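Local coordinates for CAMK/CAMK2 protein kinase (Salpingoeca rosetta, PDB 5IG1) that probably transfers phosphate from ATP to serine and threonine residues of proteins, acting here through the kinase domain of a calcium/calmodulin-dependent kinase, at residues D200-G205 with A255-N260; N136-D141 with T174-A179; D117-M122 with H273-R278. All coordinates share one frame; numbering follows the deposited sequence.

Contact 1: D200-G205 with A255-N260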
loop_
_atom_site.group_PDB
_atom_site.type_symbol
_atom_site.label_atom_id
_atom_site.label_comp_id
_atom_site.label_asym_id
_atom_site.label_seq_id
_atom_site.Cartn_x
_atom_site.Cartn_y
_atom_site.Cartn_z
ATOM N N ASP A 200 8.501 6.030 -0.105
ATOM C CA ASP A 200 7.434 5.351 -0.831
ATOM C C ASP A 200 7.961 4.760 -2.131
ATOM O O ASP A 200 7.717 3.585 -2.431
ATOM C CB ASP A 200 6.274 6.312 -1.094
ATOM C CG ASP A 200 5.486 6.622 0.161
ATOM O OD1 ASP A 200 5.577 5.824 1.117
ATOM O OD2 ASP A 200 4.775 7.651 0.192
ATOM N N VAL A 201 8.743 5.543 -2.884
ATOM C CA VAL A 201 9.316 5.034 -4.129
ATOM C C VAL A 201 10.083 3.746 -3.868
ATOM O O VAL A 201 9.942 2.752 -4.598
ATOM C CB VAL A 201 10.212 6.096 -4.788
ATOM C CG1 VAL A 201 11.015 5.470 -5.921
ATOM C CG2 VAL A 201 9.367 7.250 -5.305
ATOM N N TRP A 202 10.870 3.730 -2.789
ATOM C CA TRP A 202 11.596 2.518 -2.437
ATOM C C TRP A 202 10.645 1.335 -2.331
ATOM O O TRP A 202 10.837 0.308 -2.993
ATOM C CB TRP A 202 12.362 2.721 -1.131
ATOM C CG TRP A 202 13.128 1.511 -0.722
ATOM C CD1 TRP A 202 12.675 0.474 0.037
ATOM C CD2 TRP A 202 14.478 1.199 -1.066
ATOM N NE1 TRP A 202 13.665 -0.464 0.192
ATOM C CE2 TRP A 202 14.784 -0.038 -0.473
ATOM C CE3 TRP A 202 15.463 1.851 -1.812
ATOM C CZ2 TRP A 202 16.035 -0.637 -0.601
ATOM C CZ3 TRP A 202 16.704 1.252 -1.938
ATOM C CH2 TRP A 202 16.977 0.020 -1.339
ATOM N N ALA A 203 9.585 1.479 -1.528
ATOM C CA ALA A 203 8.636 0.382 -1.382
ATOM C C ALA A 203 8.107 -0.058 -2.738
ATOM O O ALA A 203 8.011 -1.264 -3.012
ATOM C CB ALA A 203 7.488 0.789 -0.461
ATOM N N CYS A 204 7.811 0.903 -3.620
ATOM C CA CYS A 204 7.292 0.542 -4.934
ATOM C C CYS A 204 8.261 -0.384 -5.651
ATOM O O CYS A 204 7.860 -1.427 -6.186
ATOM C CB CYS A 204 7.009 1.794 -5.765
ATOM S SG CYS A 204 5.498 2.631 -5.306
ATOM N N GLY A 205 9.548 -0.043 -5.626
ATOM C CA GLY A 205 10.570 -0.917 -6.167
ATOM C C GLY A 205 10.437 -2.315 -5.608
ATOM O O GLY A 205 10.268 -3.279 -6.364
ATOM N N ALA A 255 16.382 1.752 -10.411
ATOM C CA ALA A 255 16.211 3.172 -10.117
ATOM C C ALA A 255 15.366 3.378 -8.869
ATOM O O ALA A 255 15.710 4.196 -8.009
ATOM C CB ALA A 255 15.585 3.887 -11.313
ATOM N N MET A 256 14.258 2.644 -8.753
ATOM C CA MET A 256 13.410 2.758 -7.571
ATOM C C MET A 256 14.134 2.308 -6.311
ATOM O O MET A 256 13.812 2.777 -5.214
ATOM C CB MET A 256 12.136 1.938 -7.755
ATOM C CG MET A 256 11.202 2.452 -8.830
ATOM S SD MET A 256 9.708 1.461 -8.931
ATOM C CE MET A 256 8.831 2.324 -10.223
ATOM N N LEU A 257 15.096 1.397 -6.437
ATOM C CA LEU A 257 15.884 0.923 -5.301
ATOM C C LEU A 257 17.241 1.610 -5.223
ATOM O O LEU A 257 18.247 0.977 -4.891
ATOM C CB LEU A 257 16.054 -0.589 -5.370
ATOM C CG LEU A 257 14.767 -1.396 -5.196
ATOM C CD1 LEU A 257 15.050 -2.896 -5.289
ATOM C CD2 LEU A 257 14.103 -1.050 -3.870
ATOM N N GLU A 258 17.295 2.898 -5.530
ATOM C CA GLU A 258 18.530 3.651 -5.368
ATOM C C GLU A 258 18.789 3.893 -3.884
ATOM O O GLU A 258 17.927 4.452 -3.195
ATOM C CB GLU A 258 18.445 4.979 -6.118
ATOM C CG GLU A 258 19.548 5.963 -5.762
ATOM C CD GLU A 258 20.910 5.536 -6.267
ATOM O OE1 GLU A 258 20.969 4.717 -7.208
ATOM O OE2 GLU A 258 21.923 6.023 -5.721
ATOM N N PRO A 259 19.957 3.509 -3.360
ATOM C CA PRO A 259 20.188 3.626 -1.908
ATOM C C PRO A 259 20.151 5.055 -1.388
ATOM O O PRO A 259 19.915 5.249 -0.189
ATOM C CB PRO A 259 21.578 3.003 -1.716
ATOM C CG PRO A 259 21.856 2.242 -2.976
ATOM C CD PRO A 259 21.124 2.952 -4.064
ATOM N N ASN A 260 20.378 6.058 -2.240
ATOM C CA ASN A 260 20.379 7.453 -1.810
ATOM C C ASN A 260 19.145 8.169 -2.337
ATOM O O ASN A 260 18.941 8.219 -3.559
ATOM C CB ASN A 260 21.642 8.168 -2.278
ATOM C CG ASN A 260 21.619 9.646 -1.956
ATOM O OD1 ASN A 260 21.328 10.474 -2.818
ATOM N ND2 ASN A 260 21.911 9.985 -0.705
#
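The backbones close up where G205 meets M256, their CA atoms 4.9 Å apart, with W202 and L257 next at 5.4 Å; here L257 is the first residue to leave helical geometry, so the chain turns off the end of helix 247-256 against the side of another helix. At G205, which has no side chain, M256 CB lies 3.6 Å from the CA. The extended M256 chain then carries SD past C204, and V201 CG1 packs beside M256 CB at 4.1 Å. W202 and L257 cross at about a right angle. L257 CD2 sits over the six-membered ring of W202, 3.5 Å from its centroid and 10° off the normal, a CH-pi contact. W202 swings its CG anti to the backbone N (chi1 -180°), which sends the indole out along the departing chain, with E258 O and P259 N at its edge. Backbone joins in: W202 CA makes a CH...O contact of 3.6 Å with M256 O. The end of helix 247-256 thus packs on helix 198-213, the central αF helix of the kinase C-terminal lobe; helix 267-271 adds V267 and L270 against V201, helix 115-134 covers C204, and R264 lies against W202.

Contact 2: N136-D141 with T174-A179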
loop_
_atom_site.group_PDB
_atom_site.type_symbol
_atom_site.label_atom_id
_atom_site.label_comp_id
_atom_site.label_asym_id
_atom_site.label_seq_id
_atom_site.Cartn_x
_atom_site.Cartn_y
_atom_site.Cartn_z
ATOM N N ASN A 136 2.267 16.473 -0.289
ATOM C CA ASN A 136 3.307 16.351 0.736
ATOM C C ASN A 136 2.975 15.259 1.749
ATOM O O ASN A 136 3.276 15.374 2.938
ATOM C CB ASN A 136 3.552 17.687 1.438
ATOM C CG ASN A 136 4.335 18.648 0.584
ATOM O OD1 ASN A 136 5.264 18.253 -0.117
ATOM N ND2 ASN A 136 3.965 19.919 0.632
ATOM N N ILE A 137 2.359 14.184 1.273
ATOM C CA ILE A 137 1.966 13.059 2.110
ATOM C C ILE A 137 2.880 11.890 1.792
ATOM O O ILE A 137 3.052 11.533 0.619
ATOM C CB ILE A 137 0.494 12.682 1.884
ATOM C CG1 ILE A 137 -0.422 13.787 2.418
ATOM C CG2 ILE A 137 0.184 11.335 2.532
ATOM C CD1 ILE A 137 -1.875 13.589 2.079
ATOM N N ILE A 138 3.470 11.303 2.833
ATOM C CA ILE A 138 4.305 10.112 2.722
ATOM C C ILE A 138 3.540 8.957 3.345
ATOM O O ILE A 138 3.267 8.971 4.550
ATOM C CB ILE A 138 5.659 10.297 3.424
ATOM C CG1 ILE A 138 6.306 11.632 3.051
ATOM C CG2 ILE A 138 6.572 9.153 3.071
ATOM C CD1 ILE A 138 7.493 11.993 3.944
ATOM N N HIS A 139 3.192 7.956 2.532
ATOM C CA HIS A 139 2.446 6.805 3.049
ATOM C C HIS A 139 3.262 6.027 4.081
ATOM O O HIS A 139 2.716 5.555 5.084
ATOM C CB HIS A 139 2.036 5.891 1.892
ATOM C CG HIS A 139 1.116 4.776 2.287
ATOM N ND1 HIS A 139 1.540 3.660 2.979
ATOM C CD2 HIS A 139 -0.209 4.603 2.072
ATOM C CE1 HIS A 139 0.511 2.858 3.187
ATOM N NE2 HIS A 139 -0.560 3.401 2.639
ATOM N N ARG A 140 4.562 5.858 3.826
ATOM C CA ARG A 140 5.536 5.257 4.738
ATOM C C ARG A 140 5.371 3.752 4.925
ATOM O O ARG A 140 6.297 3.090 5.405
ATOM C CB ARG A 140 5.497 5.936 6.112
ATOM C CG ARG A 140 6.148 7.300 6.156
ATOM C CD ARG A 140 6.701 7.566 7.550
ATOM N NE ARG A 140 5.712 7.294 8.589
ATOM C CZ ARG A 140 5.997 7.207 9.883
ATOM N NH1 ARG A 140 7.254 7.362 10.293
ATOM N NH2 ARG A 140 5.030 6.952 10.761
ATOM N N ASP A 141 4.218 3.193 4.571
ATOM C CA ASP A 141 3.954 1.781 4.840
ATOM C C ASP A 141 3.275 1.119 3.642
ATOM O O ASP A 141 2.235 0.471 3.762
ATOM C CB ASP A 141 3.120 1.627 6.108
ATOM C CG ASP A 141 3.081 0.201 6.609
ATOM O OD1 ASP A 141 4.084 -0.522 6.428
ATOM O OD2 ASP A 141 2.047 -0.200 7.184
ATOM N N THR A 174 12.589 15.183 6.633
ATOM C CA THR A 174 12.322 15.323 8.055
ATOM C C THR A 174 12.260 13.938 8.682
ATOM O O THR A 174 11.857 12.971 8.034
ATOM C CB THR A 174 11.007 16.088 8.291
ATOM O OG1 THR A 174 11.040 17.333 7.579
ATOM C CG2 THR A 174 10.803 16.376 9.765
ATOM N N TYR A 175 12.683 13.840 9.942
ATOM C CA TYR A 175 12.573 12.582 10.670
ATOM C C TYR A 175 11.148 12.425 11.183
ATOM O O TYR A 175 10.664 13.264 11.950
ATOM C CB TYR A 175 13.568 12.516 11.828
ATOM C CG TYR A 175 13.631 11.143 12.475
ATOM C CD1 TYR A 175 13.935 10.014 11.720
ATOM C CD2 TYR A 175 13.382 10.974 13.832
ATOM C CE1 TYR A 175 13.991 8.756 12.297
ATOM C CE2 TYR A 175 13.438 9.714 14.420
ATOM C CZ TYR A 175 13.742 8.610 13.644
ATOM O OH TYR A 175 13.802 7.357 14.215
ATOM N N PHE A 176 10.479 11.354 10.756
ATOM C CA PHE A 176 9.130 11.041 11.202
ATOM C C PHE A 176 9.087 9.808 12.097
ATOM O O PHE A 176 7.995 9.360 12.467
ATOM C CB PHE A 176 8.207 10.848 10.000
ATOM C CG PHE A 176 8.106 12.052 9.117
ATOM C CD1 PHE A 176 7.215 13.070 9.410
ATOM C CD2 PHE A 176 8.903 12.167 7.995
ATOM C CE1 PHE A 176 7.119 14.183 8.597
ATOM C CE2 PHE A 176 8.815 13.277 7.178
ATOM C CZ PHE A 176 7.923 14.286 7.479
ATOM N N GLY A 177 10.241 9.255 12.452
ATOM C CA GLY A 177 10.316 8.047 13.244
ATOM C C GLY A 177 10.596 6.822 12.389
ATOM O O GLY A 177 10.574 6.853 11.156
ATOM N N PHE A 178 10.869 5.720 13.077
ATOM C CA PHE A 178 11.155 4.443 12.432
ATOM C C PHE A 178 9.850 3.654 12.378
ATOM O O PHE A 178 9.404 3.102 13.387
ATOM C CB PHE A 178 12.250 3.690 13.180
ATOM C CG PHE A 178 12.584 2.352 12.581
ATOM C CD1 PHE A 178 13.556 2.238 11.601
ATOM C CD2 PHE A 178 11.930 1.207 13.004
ATOM C CE1 PHE A 178 13.867 1.010 11.055
ATOM C CE2 PHE A 178 12.236 -0.022 12.463
ATOM C CZ PHE A 178 13.209 -0.121 11.492
ATOM N N ALA A 179 9.240 3.602 11.195
ATOM C CA ALA A 179 7.986 2.892 10.992
ATOM C C ALA A 179 7.981 2.272 9.607
ATOM O O ALA A 179 8.771 2.638 8.735
ATOM C CB ALA A 179 6.774 3.810 11.158
#
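R140 has a positive phi (71°) and raises its guanidinium into a bend of the 174-179 loop, where it is met by a methyl group and backbone carbonyls, with no acid from that loop. The chain bends at chi3 (-50°), and the guanidinium at its end meets A179 CB with one face, the methyl displaced toward the rim and 3.6 Å from R140 NH2. G177 O comes near the plane at the edge, 3.5 Å from R140 NH1, but the angle is too poor for a hydrogen bond. F176 O approaches the same NH1 obliquely, at 3.0 Å. Clear hydrogen bonds come from outside the two segments: L165 O accepts from R140 NE, and Y195 OH bonds both R140 NH1 and G177 O, linking the arginine to the loop. I138 CD1 touches F176 CE2 at 3.7 Å, the two side chains crossing at about a right angle.

H139, R140 and D141 form the HRD motif of the kinase catalytic loop, and the facing residues belong to the activation segment, so the contact ties these two elements together. Within the motif, H139 ND1 accepts from D141 N at 3.2 Å, nearly in the ring plane. N136 ends helix 115-134 in a Schellman motif; strand 137-138 then pairs antiparallel with strand 167-168, whose V167 packs against I138, R140 and F176, while I138 also rests on V199 of helix 198-213.

Contact 3: D117-M122 with H273-R278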
loop_
_atom_site.group_PDB
_atom_site.type_symbol
_atom_site.label_atom_id
_atom_site.label_comp_id
_atom_site.label_asym_id
_atom_site.label_seq_id
_atom_site.Cartn_x
_atom_site.Cartn_y
_atom_site.Cartn_z
ATOM N N ASP A 117 0.486 -6.450 -17.126
ATOM C CA ASP A 117 -0.391 -6.375 -15.962
ATOM C C ASP A 117 0.327 -5.734 -14.781
ATOM O O ASP A 117 -0.216 -4.849 -14.109
ATOM C CB ASP A 117 -0.896 -7.768 -15.591
ATOM C CG ASP A 117 -1.696 -8.410 -16.702
ATOM O OD1 ASP A 117 -1.950 -7.724 -17.714
ATOM O OD2 ASP A 117 -2.082 -9.592 -16.561
ATOM N N ALA A 118 1.565 -6.169 -14.520
ATOM C CA ALA A 118 2.328 -5.598 -13.417
ATOM C C ALA A 118 2.554 -4.106 -13.617
ATOM O O ALA A 118 2.623 -3.344 -12.644
ATOM C CB ALA A 118 3.661 -6.331 -13.271
ATOM N N SER A 119 2.651 -3.671 -14.868
ATOM C CA SER A 119 2.839 -2.265 -15.178
ATOM C C SER A 119 1.546 -1.488 -15.017
ATOM O O SER A 119 1.581 -0.301 -14.692
ATOM C CB SER A 119 3.382 -2.114 -16.602
ATOM O OG SER A 119 3.684 -0.760 -16.899
ATOM N N ALA A 120 0.403 -2.126 -15.265
ATOM C CA ALA A 120 -0.875 -1.478 -14.997
ATOM C C ALA A 120 -1.069 -1.282 -13.500
ATOM O O ALA A 120 -1.448 -0.193 -13.045
ATOM C CB ALA A 120 -2.011 -2.308 -15.589
ATOM N N CYS A 121 -0.794 -2.328 -12.717
ATOM C CA CYS A 121 -0.855 -2.205 -11.265
ATOM C C CYS A 121 0.083 -1.111 -10.777
ATOM O O CYS A 121 -0.324 -0.202 -10.040
ATOM C CB CYS A 121 -0.505 -3.542 -10.614
ATOM S SG CYS A 121 -1.631 -4.884 -11.006
ATOM N N MET A 122 1.347 -1.175 -11.195
ATOM C CA MET A 122 2.312 -0.182 -10.742
ATOM C C MET A 122 1.950 1.205 -11.229
ATOM O O MET A 122 2.258 2.193 -10.563
ATOM C CB MET A 122 3.717 -0.551 -11.209
ATOM C CG MET A 122 4.376 -1.566 -10.313
ATOM S SD MET A 122 4.527 -0.879 -8.662
ATOM C CE MET A 122 5.330 0.668 -9.054
ATOM N N HIS A 273 8.428 6.884 -16.980
ATOM C CA HIS A 273 9.371 5.851 -17.394
ATOM C C HIS A 273 8.746 4.986 -18.491
ATOM O O HIS A 273 7.551 4.677 -18.431
ATOM C CB HIS A 273 9.769 4.981 -16.200
ATOM C CG HIS A 273 10.862 3.997 -16.495
ATOM N ND1 HIS A 273 10.642 2.815 -17.171
ATOM C CD2 HIS A 273 12.182 4.018 -16.196
ATOM C CE1 HIS A 273 11.780 2.152 -17.276
ATOM N NE2 HIS A 273 12.730 2.860 -16.692
ATOM N N PRO A 274 9.522 4.590 -19.504
ATOM C CA PRO A 274 8.927 3.848 -20.631
ATOM C C PRO A 274 8.206 2.579 -20.212
ATOM O O PRO A 274 7.184 2.235 -20.818
ATOM C CB PRO A 274 10.132 3.545 -21.539
ATOM C CG PRO A 274 11.343 3.762 -20.682
ATOM C CD PRO A 274 10.960 4.833 -19.697
ATOM N N TRP A 275 8.690 1.881 -19.183
ATOM C CA TRP A 275 8.021 0.662 -18.744
ATOM C C TRP A 275 6.654 0.939 -18.129
ATOM O O TRP A 275 5.833 0.020 -18.038
ATOM C CB TRP A 275 8.901 -0.093 -17.746
ATOM C CG TRP A 275 8.446 -1.496 -17.482
ATOM C CD1 TRP A 275 8.747 -2.605 -18.215
ATOM C CD2 TRP A 275 7.615 -1.942 -16.402
ATOM N NE1 TRP A 275 8.156 -3.714 -17.661
ATOM C CE2 TRP A 275 7.450 -3.333 -16.550
ATOM C CE3 TRP A 275 6.987 -1.300 -15.332
ATOM C CZ2 TRP A 275 6.682 -4.092 -15.670
ATOM C CZ3 TRP A 275 6.236 -2.054 -14.452
ATOM C CH2 TRP A 275 6.084 -3.435 -14.628
ATOM N N ILE A 276 6.390 2.178 -17.720
ATOM C CA ILE A 276 5.122 2.558 -17.097
ATOM C C ILE A 276 4.209 3.285 -18.077
ATOM O O ILE A 276 3.004 3.037 -18.115
ATOM C CB ILE A 276 5.377 3.423 -15.843
ATOM C CG1 ILE A 276 6.203 2.663 -14.807
ATOM C CG2 ILE A 276 4.054 3.866 -15.233
ATOM C CD1 ILE A 276 5.407 1.660 -14.011
ATOM N N ALA A 277 4.766 4.195 -18.876
ATOM C CA ALA A 277 3.967 5.063 -19.733
ATOM C C ALA A 277 3.684 4.468 -21.104
ATOM O O ALA A 277 2.653 4.789 -21.706
ATOM C CB ALA A 277 4.666 6.413 -19.911
ATOM N N ARG A 278 4.577 3.629 -21.616
ATOM C CA ARG A 278 4.403 3.017 -22.926
ATOM C C ARG A 278 3.766 1.644 -22.763
ATOM O O ARG A 278 4.265 0.802 -22.011
ATOM C CB ARG A 278 5.743 2.912 -23.653
ATOM C CG ARG A 278 6.290 4.248 -24.120
ATOM C CD ARG A 278 5.498 4.774 -25.307
ATOM N NE ARG A 278 5.883 6.135 -25.672
ATOM C CZ ARG A 278 6.938 6.441 -26.420
ATOM N NH1 ARG A 278 7.727 5.480 -26.885
ATOM N NH2 ARG A 278 7.205 7.711 -26.702
#
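The indole of W275 lies alongside the helix carrying S119: S119 CB sits over one face, displaced toward the rim, 3.7 Å from the centroid of the six-membered ring and 17° off its normal, a CH-pi contact. M122 CB stands near the ring plane at the edge, 4.4 Å from W275 CZ3, and A118 C approaches obliquely. S119 also reaches past the ring to the backbone. With OG anti to its own N (chi1 -175°), it donates to W275 O at 2.6 Å, meeting a lone pair in the carbonyl plane with a C=O...donor angle of 145°. One residue thus grips W275 twice, by its methylene on the ring and its hydroxyl on the carbonyl. The neighbouring I276 adds its CD1, 3.9 Å from M122 CB. The short helix 274-277 is held at its start by H273, the N-cap, whose ND1 accepts from W275 N at 3.0 Å; H273 O takes both I276 N and A277 N. E115, at the start of helix 115-134, accepts from W275 NE1. L208 of helix 198-213 and A249 and L252 of helix 247-256 pack against W275, so the contact lies among the helices of the C-terminal lobe, with P282 beside S119 and W275.

In the fold
All three contacts lie in the helical C-terminal lobe of the kinase domain. Contact 3 joins the outermost segments along the chain; contacts 2 and 1 follow one another in the interval it spans. From contact 1, the D200 carboxylate accepts from H139 N and R140 N of contact 2, a probable pair of hydrogen bonds that ties the HRD backbone to helix 198-213, the centres of contacts 1 and 2 being 14 Å apart. C204 of helix 198-213 and M256 of helix 247-256 both pack against M122 of contact 3, whose centre is 16 Å away. Contacts 2 and 3 do not touch, being 25 Å apart between centres, but helix 115-134 runs from one toward the other. The catalytic loop is thereby joined to the lobe's helical core.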